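Local coordinates for protein dTDP-4-amino-4,6-dideoxyglucose formyltransferase (Mycobacterium tuberculosis CAS/NITR204, PDB 5VYQ) that probably transfers a formyl group from a folate cofactor to the amino group of the sugar nucleotide dTDP-4-amino-4,6-dideoxyglucose, at residues 32-37 with 47-52. Residues are numbered along the deposited sequence; the frame is centred on the assembly and turned at random.
Sequences HAHALA and MDVYQS. With NA (sodium ion), chain L.
Val49 meets Ala37 and His34 where the helix of a beta-alpha-beta unit packs on its second strand, a worked example of how a helix covers the parallel part of the mixed sheet in a Rossmann-like formyltransferase domain. Strand 24-28 leads into helix 31-43, which returns to strand 47-50 at the sheet's edge; the local helix and strand axes run nearly antiparallel, 161° apart, and approach to 9.6 Å.

The more closely packed, buried part centres on the small side chain of Ala37. Ala37 CB faces the fork of Val49, 4.0 Å from Val49 CG2 with CG1 only slightly farther, both branches of the valine resting against the one methyl. At the start of the strand, Met47 bends at its last torsion (chi3 -74°) and brings SD to 4.0 Å from Ala37 O. Phe82 of strand 78-82 also touches Ala37, and Phe174 of helix 155-179 packs on Met47.

The looser, partly exposed side belongs to His34. With CG anti to the backbone N (chi1 172°), the imidazole reaches across to the strand, bordered also by Leu57 and Val60. No hydrogen bond joins the two segments. On the far side of the strand Tyr50 points away from the helix, and Tyr50 OH binds a sodium ion 2.6 Å away, the metal lying at the ring edge and in its plane. Back at the helix, Val49 CG1 approaches the His34 ring obliquely, lying 3.7 Å from His34 CD2 and 4.0 Å from His34 NE2.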
# COMPACT_ATOMS: atom_id res chain seq x y z
N HIS A 32 -9.94 -8.12 21.57
CA HIS A 32 -9.61 -9.53 21.47
C HIS A 32 -9.37 -10.12 22.86
O HIS A 32 -9.83 -11.20 23.20
CB HIS A 32 -8.38 -9.78 20.59
CG HIS A 32 -8.40 -9.02 19.30
ND1 HIS A 32 -9.23 -9.37 18.26
CD2 HIS A 32 -7.75 -7.90 18.92
CE1 HIS A 32 -9.06 -8.50 17.27
NE2 HIS A 32 -8.17 -7.60 17.64
N ALA A 33 -8.62 -9.39 23.68
CA ALA A 33 -8.26 -9.90 25.00
C ALA A 33 -9.52 -9.96 25.85
O ALA A 33 -9.69 -10.82 26.70
CB ALA A 33 -7.20 -9.03 25.63
N HIS A 34 -10.46 -9.04 25.61
CA HIS A 34 -11.68 -9.04 26.41
C HIS A 34 -12.54 -10.27 26.07
O HIS A 34 -13.12 -10.93 26.93
CB HIS A 34 -12.47 -7.77 26.16
CG HIS A 34 -13.81 -7.80 26.81
ND1 HIS A 34 -14.93 -8.21 26.13
CD2 HIS A 34 -14.21 -7.54 28.07
CE1 HIS A 34 -15.97 -8.16 26.93
NE2 HIS A 34 -15.56 -7.77 28.12
N ALA A 35 -12.63 -10.60 24.79
CA ALA A 35 -13.35 -11.81 24.38
C ALA A 35 -12.76 -13.06 24.98
O ALA A 35 -13.46 -13.99 25.36
CB ALA A 35 -13.39 -11.92 22.85
N LEU A 36 -11.43 -13.11 25.08
CA LEU A 36 -10.78 -14.22 25.74
C LEU A 36 -11.13 -14.28 27.23
O LEU A 36 -11.44 -15.36 27.75
CB LEU A 36 -9.26 -14.10 25.54
CG LEU A 36 -8.32 -15.11 26.18
CD1 LEU A 36 -8.62 -16.51 25.69
CD2 LEU A 36 -6.89 -14.76 25.85
N ALA A 37 -11.07 -13.14 27.92
CA ALA A 37 -11.50 -13.02 29.31
C ALA A 37 -12.95 -13.58 29.50
O ALA A 37 -13.20 -14.37 30.44
CB ALA A 37 -11.42 -11.58 29.78
N MET A 47 -14.81 -14.95 38.77
CA MET A 47 -13.97 -14.11 37.92
C MET A 47 -14.74 -12.91 37.49
O MET A 47 -15.81 -13.08 36.91
CB MET A 47 -13.52 -14.93 36.70
CG MET A 47 -12.72 -14.14 35.69
SD MET A 47 -12.22 -15.16 34.28
CE MET A 47 -10.95 -16.09 35.09
N ASP A 48 -14.20 -11.71 37.75
CA ASP A 48 -14.78 -10.45 37.29
C ASP A 48 -13.95 -9.84 36.16
O ASP A 48 -12.72 -9.96 36.20
CB ASP A 48 -14.77 -9.46 38.45
CG ASP A 48 -15.72 -9.84 39.56
OD1 ASP A 48 -16.61 -10.67 39.32
OD2 ASP A 48 -15.52 -9.39 40.69
N VAL A 49 -14.61 -9.17 35.21
CA VAL A 49 -13.97 -8.59 34.05
C VAL A 49 -14.37 -7.12 33.94
O VAL A 49 -15.56 -6.75 33.87
CB VAL A 49 -14.33 -9.37 32.76
CG1 VAL A 49 -13.77 -8.66 31.56
CG2 VAL A 49 -13.84 -10.81 32.85
N TYR A 50 -13.38 -6.26 33.97
CA TYR A 50 -13.52 -4.84 33.83
C TYR A 50 -12.53 -4.25 32.85
O TYR A 50 -11.49 -4.85 32.55
CB TYR A 50 -13.26 -4.15 35.16
CG TYR A 50 -14.25 -4.32 36.23
CD1 TYR A 50 -14.15 -5.32 37.16
CD2 TYR A 50 -15.21 -3.32 36.41
CE1 TYR A 50 -15.06 -5.43 38.20
CE2 TYR A 50 -16.11 -3.42 37.45
CZ TYR A 50 -16.04 -4.47 38.32
OH TYR A 50 -16.92 -4.47 39.37
N GLN A 51 -12.87 -3.08 32.33
CA GLN A 51 -11.91 -2.29 31.61
C GLN A 51 -11.45 -1.14 32.46
O GLN A 51 -12.04 -0.85 33.50
CB GLN A 51 -12.45 -1.84 30.26
CG GLN A 51 -13.51 -0.76 30.37
CD GLN A 51 -13.96 -0.29 28.99
OE1 GLN A 51 -13.18 -0.14 28.06
NE2 GLN A 51 -15.24 -0.05 28.88
N SER A 52 -10.34 -0.54 32.06
CA SER A 52 -9.80 0.59 32.81
C SER A 52 -10.51 1.88 32.34
O SER A 52 -11.39 1.86 31.46
CB SER A 52 -8.28 0.61 32.70
OG SER A 52 -7.90 1.33 31.56
NA NA L . -18.46 -2.56 40.23